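Local coordinates for protein dicer Related Helicase (Caenorhabditis elegans, PDB 6M6Q) that probably couples ATP hydrolysis to RNA binding as a RIG-I-like helicase of the RNA interference pathway, here represented by its N-terminal domain alone, at residues B[33-38]-B[226-231]; B[214-219]-B[269-274]. All blocks are in the same frame, centred on the assembly; numbering follows the deposited sequence.

Interaction 1 of 2, residues B[33-38]-B[226-231]; sequences KWKFLD and HQLSTD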
loop_
_atom_site.group_PDB
_atom_site.type_symbol
_atom_site.label_atom_id
_atom_site.label_comp_id
_atom_site.label_asym_id
_atom_site.label_seq_id
_atom_site.Cartn_x
_atom_site.Cartn_y
_atom_site.Cartn_z
ATOM N N LYS B 33 5.211 4.423 14.248
ATOM C CA LYS B 33 6.337 3.968 13.388
ATOM C C LYS B 33 7.375 5.095 13.207
ATOM O O LYS B 33 8.549 4.766 13.104
ATOM C CB LYS B 33 5.813 3.435 12.052
ATOM C CG LYS B 33 5.324 4.467 11.044
ATOM C CD LYS B 33 5.027 3.826 9.698
ATOM C CE LYS B 33 5.207 4.758 8.539
ATOM N NZ LYS B 33 4.467 4.271 7.356
ATOM N N TRP B 34 6.965 6.371 13.166
ATOM C CA TRP B 34 7.904 7.514 12.960
ATOM C C TRP B 34 8.663 7.789 14.254
ATOM O O TRP B 34 9.877 8.147 14.166
ATOM C CB TRP B 34 7.186 8.763 12.438
ATOM C CG TRP B 34 6.637 8.600 11.048
ATOM C CD1 TRP B 34 5.350 8.820 10.643
ATOM C CD2 TRP B 34 7.351 8.148 9.881
ATOM N NE1 TRP B 34 5.217 8.539 9.307
ATOM C CE2 TRP B 34 6.427 8.122 8.815
ATOM C CE3 TRP B 34 8.681 7.781 9.625
ATOM C CZ2 TRP B 34 6.789 7.743 7.524
ATOM C CZ3 TRP B 34 9.035 7.394 8.350
ATOM C CH2 TRP B 34 8.097 7.369 7.317
ATOM N N LYS B 35 8.007 7.577 15.404
ATOM C CA LYS B 35 8.622 7.729 16.743
ATOM C C LYS B 35 9.583 6.565 16.969
ATOM O O LYS B 35 10.636 6.795 17.580
ATOM C CB LYS B 35 7.557 7.825 17.838
ATOM C CG LYS B 35 8.085 7.923 19.278
ATOM C CD LYS B 35 9.033 9.089 19.513
ATOM C CE LYS B 35 9.588 9.183 20.920
ATOM N NZ LYS B 35 10.786 10.062 20.944
ATOM N N PHE B 36 9.274 5.389 16.419
ATOM C CA PHE B 36 10.132 4.178 16.500
ATOM C C PHE B 36 11.394 4.399 15.672
ATOM O O PHE B 36 12.484 4.122 16.189
ATOM C CB PHE B 36 9.374 2.940 16.031
ATOM C CG PHE B 36 10.253 1.757 15.729
ATOM C CD1 PHE B 36 10.959 1.118 16.738
ATOM C CD2 PHE B 36 10.359 1.266 14.437
ATOM C CE1 PHE B 36 11.770 0.033 16.452
ATOM C CE2 PHE B 36 11.161 0.179 14.155
ATOM C CZ PHE B 36 11.862 -0.436 15.162
ATOM N N LEU B 37 11.246 4.914 14.444
ATOM C CA LEU B 37 12.388 5.331 13.572
ATOM C C LEU B 37 13.196 6.370 14.319
ATOM O O LEU B 37 14.390 6.165 14.424
ATOM C CB LEU B 37 11.887 5.886 12.227
ATOM C CG LEU B 37 12.964 6.253 11.186
ATOM C CD1 LEU B 37 13.741 5.020 10.680
ATOM C CD2 LEU B 37 12.334 6.992 10.007
ATOM N N ASP B 38 12.527 7.376 14.908
ATOM C CA ASP B 38 13.183 8.470 15.684
ATOM C C ASP B 38 14.087 7.874 16.772
ATOM O O ASP B 38 15.218 8.373 16.908
ATOM C CB ASP B 38 12.177 9.455 16.286
ATOM C CG ASP B 38 12.870 10.632 16.955
ATOM O OD1 ASP B 38 12.937 10.637 18.202
ATOM O OD2 ASP B 38 13.444 11.459 16.229
ATOM N N HIS B 226 5.234 11.802 22.618
ATOM C CA HIS B 226 4.591 11.826 21.274
ATOM C C HIS B 226 5.297 12.858 20.388
ATOM O O HIS B 226 4.674 13.329 19.401
ATOM C CB HIS B 226 3.103 12.124 21.404
ATOM C CG HIS B 226 2.341 11.054 22.096
ATOM N ND1 HIS B 226 0.973 11.111 22.217
ATOM C CD2 HIS B 226 2.724 9.869 22.624
ATOM C CE1 HIS B 226 0.544 10.039 22.841
ATOM N NE2 HIS B 226 1.599 9.256 23.099
ATOM N N GLN B 227 6.507 13.253 20.785
ATOM C CA GLN B 227 7.345 14.273 20.108
ATOM C C GLN B 227 8.631 13.595 19.680
ATOM O O GLN B 227 9.114 12.726 20.435
ATOM C CB GLN B 227 7.711 15.427 21.042
ATOM C CG GLN B 227 6.565 15.948 21.879
ATOM C CD GLN B 227 5.577 16.683 21.030
ATOM O OE1 GLN B 227 5.955 17.464 20.151
ATOM N NE2 GLN B 227 4.300 16.401 21.252
ATOM N N LEU B 228 9.146 13.943 18.504
ATOM C CA LEU B 228 10.381 13.336 17.962
ATOM C C LEU B 228 11.561 14.077 18.571
ATOM O O LEU B 228 11.415 15.273 18.866
ATOM C CB LEU B 228 10.376 13.409 16.432
ATOM C CG LEU B 228 9.137 12.822 15.737
ATOM C CD1 LEU B 228 9.191 13.078 14.233
ATOM C CD2 LEU B 228 8.991 11.320 16.021
ATOM N N SER B 229 12.642 13.351 18.839
ATOM C CA SER B 229 13.857 13.830 19.535
ATOM C C SER B 229 14.919 14.274 18.520
ATOM O O SER B 229 15.780 15.080 18.922
ATOM C CB SER B 229 14.406 12.773 20.455
ATOM O OG SER B 229 13.427 12.335 21.378
ATOM N N THR B 230 14.897 13.752 17.275
ATOM C CA THR B 230 15.960 14.032 16.255
ATOM C C THR B 230 15.482 15.099 15.255
ATOM O O THR B 230 14.289 15.156 14.945
ATOM C CB THR B 230 16.471 12.764 15.536
ATOM O OG1 THR B 230 15.525 12.292 14.576
ATOM C CG2 THR B 230 16.827 11.647 16.490
ATOM N N ASP B 231 16.404 15.897 14.748
ATOM C CA ASP B 231 16.133 16.867 13.660
ATOM C C ASP B 231 15.928 16.087 12.364
ATOM O O ASP B 231 15.026 16.476 11.583
ATOM C CB ASP B 231 17.250 17.912 13.570
ATOM C CG ASP B 231 17.307 18.827 14.789
ATOM O OD1 ASP B 231 17.447 20.051 14.602
ATOM O OD2 ASP B 231 17.182 18.308 15.916
#

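Interaction 2 of 2, residues B[214-219]-B[269-274]; sequences TILAFE and FLAIIG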
loop_
_atom_site.group_PDB
_atom_site.type_symbol
_atom_site.label_atom_id
_atom_site.label_comp_id
_atom_site.label_asym_id
_atom_site.label_seq_id
_atom_site.Cartn_x
_atom_site.Cartn_y
_atom_site.Cartn_z
ATOM N N THR B 214 -9.926 18.523 22.450
ATOM C CA THR B 214 -9.078 18.824 23.628
ATOM C C THR B 214 -8.078 17.675 23.832
ATOM O O THR B 214 -6.875 17.962 23.974
ATOM C CB THR B 214 -9.936 19.112 24.865
ATOM O OG1 THR B 214 -10.671 20.312 24.619
ATOM C CG2 THR B 214 -9.120 19.265 26.125
ATOM N N ILE B 215 -8.531 16.424 23.747
ATOM C CA ILE B 215 -7.647 15.222 23.885
ATOM C C ILE B 215 -6.657 15.215 22.711
ATOM O O ILE B 215 -5.457 15.066 22.976
ATOM C CB ILE B 215 -8.466 13.910 24.001
ATOM C CG1 ILE B 215 -9.152 13.793 25.367
ATOM C CG2 ILE B 215 -7.604 12.681 23.722
ATOM C CD1 ILE B 215 -10.475 13.036 25.341
ATOM N N LEU B 216 -7.128 15.492 21.482
ATOM C CA LEU B 216 -6.274 15.469 20.258
ATOM C C LEU B 216 -5.166 16.505 20.386
ATOM O O LEU B 216 -4.020 16.133 20.159
ATOM C CB LEU B 216 -7.117 15.714 19.008
ATOM C CG LEU B 216 -7.957 14.523 18.557
ATOM C CD1 LEU B 216 -8.819 14.887 17.355
ATOM C CD2 LEU B 216 -7.074 13.322 18.245
ATOM N N ALA B 217 -5.503 17.739 20.786
ATOM C CA ALA B 217 -4.556 18.875 20.930
ATOM C C ALA B 217 -3.443 18.504 21.914
ATOM O O ALA B 217 -2.264 18.798 21.631
ATOM C CB ALA B 217 -5.285 20.112 21.379
ATOM N N PHE B 218 -3.793 17.842 23.012
ATOM C CA PHE B 218 -2.844 17.529 24.105
ATOM C C PHE B 218 -1.897 16.398 23.674
ATOM O O PHE B 218 -0.665 16.537 23.897
ATOM C CB PHE B 218 -3.581 17.174 25.395
ATOM C CG PHE B 218 -2.658 16.685 26.473
ATOM C CD1 PHE B 218 -1.823 17.569 27.145
ATOM C CD2 PHE B 218 -2.525 15.329 26.720
ATOM C CE1 PHE B 218 -0.896 17.107 28.067
ATOM C CE2 PHE B 218 -1.624 14.871 27.667
ATOM C CZ PHE B 218 -0.811 15.762 28.339
ATOM N N GLU B 219 -2.454 15.297 23.136
ATOM C CA GLU B 219 -1.692 14.065 22.787
ATOM C C GLU B 219 -0.806 14.354 21.574
ATOM O O GLU B 219 0.265 13.726 21.488
ATOM C CB GLU B 219 -2.608 12.869 22.505
ATOM C CG GLU B 219 -3.526 12.495 23.656
ATOM C CD GLU B 219 -2.865 11.849 24.863
ATOM O OE1 GLU B 219 -1.835 12.368 25.329
ATOM O OE2 GLU B 219 -3.427 10.853 25.376
ATOM N N PHE B 269 -4.771 9.740 15.161
ATOM C CA PHE B 269 -5.455 8.419 15.119
ATOM C C PHE B 269 -5.064 7.595 16.350
ATOM O O PHE B 269 -5.923 6.886 16.861
ATOM C CB PHE B 269 -5.136 7.687 13.816
ATOM C CG PHE B 269 -5.879 8.239 12.631
ATOM C CD1 PHE B 269 -5.367 9.309 11.915
ATOM C CD2 PHE B 269 -7.124 7.738 12.278
ATOM C CE1 PHE B 269 -6.062 9.844 10.844
ATOM C CE2 PHE B 269 -7.827 8.282 11.217
ATOM C CZ PHE B 269 -7.291 9.328 10.494
ATOM N N LEU B 270 -3.825 7.749 16.830
ATOM C CA LEU B 270 -3.321 7.100 18.066
ATOM C C LEU B 270 -4.147 7.592 19.249
ATOM O O LEU B 270 -4.578 6.763 20.032
ATOM C CB LEU B 270 -1.832 7.425 18.249
ATOM C CG LEU B 270 -1.076 6.635 19.320
ATOM C CD1 LEU B 270 -0.791 5.233 18.852
ATOM C CD2 LEU B 270 0.236 7.304 19.685
ATOM N N ALA B 271 -4.399 8.895 19.324
ATOM C CA ALA B 271 -4.994 9.587 20.492
ATOM C C ALA B 271 -6.482 9.242 20.624
ATOM O O ALA B 271 -7.006 9.436 21.705
ATOM C CB ALA B 271 -4.800 11.073 20.354
ATOM N N ILE B 272 -7.125 8.775 19.540
ATOM C CA ILE B 272 -8.604 8.504 19.425
ATOM C C ILE B 272 -9.094 7.642 20.597
ATOM O O ILE B 272 -10.243 7.820 21.005
ATOM C CB ILE B 272 -8.908 7.833 18.067
ATOM C CG1 ILE B 272 -8.967 8.874 16.953
ATOM C CG2 ILE B 272 -10.175 6.974 18.121
ATOM C CD1 ILE B 272 -9.158 8.290 15.576
ATOM N N ILE B 273 -8.260 6.725 21.089
ATOM C CA ILE B 273 -8.628 5.717 22.123
ATOM C C ILE B 273 -8.996 6.437 23.433
ATOM O O ILE B 273 -9.722 5.842 24.238
ATOM C CB ILE B 273 -7.497 4.675 22.303
ATOM C CG1 ILE B 273 -8.029 3.373 22.911
ATOM C CG2 ILE B 273 -6.332 5.247 23.106
ATOM C CD1 ILE B 273 -9.039 2.659 22.034
ATOM N N GLY B 274 -8.575 7.690 23.606
ATOM C CA GLY B 274 -8.777 8.459 24.855
ATOM C C GLY B 274 -10.169 9.065 24.937
ATOM O O GLY B 274 -10.605 9.408 26.070
HETATM O O HOH W 1 -5.453 9.546 23.924
#

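Interaction 1 of 2, residues B[33-38]-B[226-231]
Asp38 meets the loop 226-231 head-on, and its carboxylate takes up three donors from two consecutive residues. The backbone N of Ser229 gives a nearly straight hydrogen bond to Asp38 OD1 (2.8 Å, 168° at the hydrogen), arriving from above the carboxylate plane. Asp38 OD2 accepts twice: from Thr230 N at 2.9 Å, through the syn lone pair, and from Thr230 OG1 at 2.8 Å, nearly in line with the C-O bond. With chi1 at -174°, CG of Asp38 lies opposite the backbone N and the carboxylate reaches straight out to the loop. Two oxygens thus fix the path of the chain just where Thr230 N-caps helix 231-236, its hydroxyl also making a weak hydrogen bond to Val233 N. An asparagine here would probably leave at least one loop N-H facing an amide nitrogen and Lys35 without its carboxylate mate.

Charge is supplied by Lys35, whose NZ forms a salt bridge with Asp38 OD1 at 3.5 Å, one turn along the same helix. The same ammonium donates to Gln227 O (3.2 Å), in the carbonyl plane, and is hydrogen-bonded to the hydroxyl of Tyr144. A bend at chi2 (57°) swings the outer lysine chain toward the loop and brings NZ to Gln227 O.

Apolar packing comes from Leu228. Its CD2 rests on the helix backbone, 3.7 Å from Lys35 CA, and also touches Asp38 CB, while the aliphatic part of Lys35 runs past it in the opposite direction.

The loop passes slantwise over helix 33-42, Thr230 reaching on to Val41 and Glu42. On another side of that helix Trp34 packs against Leu262 and Leu266 of helix 262-271 and against Leu124 of helix 94-127, and Phe36 also reaches Leu124.

Interaction 2 of 2, residues B[214-219]-B[269-274]
This is a small helix-to-helix packing contact, bridged by one water, between helix 210-221 and the C-terminal end of helix 262-271, where the chain tightens into a 3-10 turn at residues 272-274. Ala271 is its centre. The methyl group points at the opposing helix and lies 3.6 Å from Glu219 CB, with Glu219 CG also against it. Leu216 reaches the same methyl with one branch, CD2 standing 3.8 Å from Ala271 CB. Having CG opposite the carbonyl carbon (chi1 -76°) lets the leucine lean across, although its CB is not aimed at the other segment.

On the 269-274 side the facing residues are the small Ala271 and Gly274, which lets the backbones come close: the CA atoms of Glu219 and Ala271 are 6.0 Å apart, those of Ile215 and Gly274 6.9 Å. Ile215 lies over the 3-10 turn, its CD1 3.7 Å from Gly274 O and its CG2 near Ala271 O. Gly274 thus presents only backbone to the isoleucine.

Ile215, Leu216 and Glu219 are spaced i, i+1 and i+4, so they form one stripe on helix 210-221, as expected of helix packing in an all-helical domain such as this one, which has no strand.

A polar link runs beside the apolar patch. The water donates to Glu219 OE2 at 2.8 Å and to Ala271 O at 2.7 Å, joining the glutamate to a carbonyl that also accepts the backbone N of Gly274. The bend at chi2 (-72°) brings the carboxylate round toward that water, and OE2 also has a weak hydrogen bond with the hydroxyl of Tyr151. Beyond the contact, Leu216 continues onto Met200 and Leu203 of helix 196-204, while Ile272, directed away from it, packs on Phe167, Phe171, Trp289 and Phe293.

The centres of interactions 1 and 2 lie about 17 Å apart, and their segments alternate along the chain: 33-38, 214-219, 226-231, 269-274. A direct link joins them where the loop of interaction 1 follows helix 210-221 of interaction 2, the ring nitrogen His226 ND1 probably donating a hydrogen bond to Glu219 O at 2.8 Å. His226 NE2 also packs on Leu270 CD2, 4.2 Å away. Helix 262-271 serves both, its earlier part backing interaction 1 and its last turn entering interaction 2. Both are structural contacts within the N-terminal domain; the helicase domains of the full-length protein lie outside this fragment.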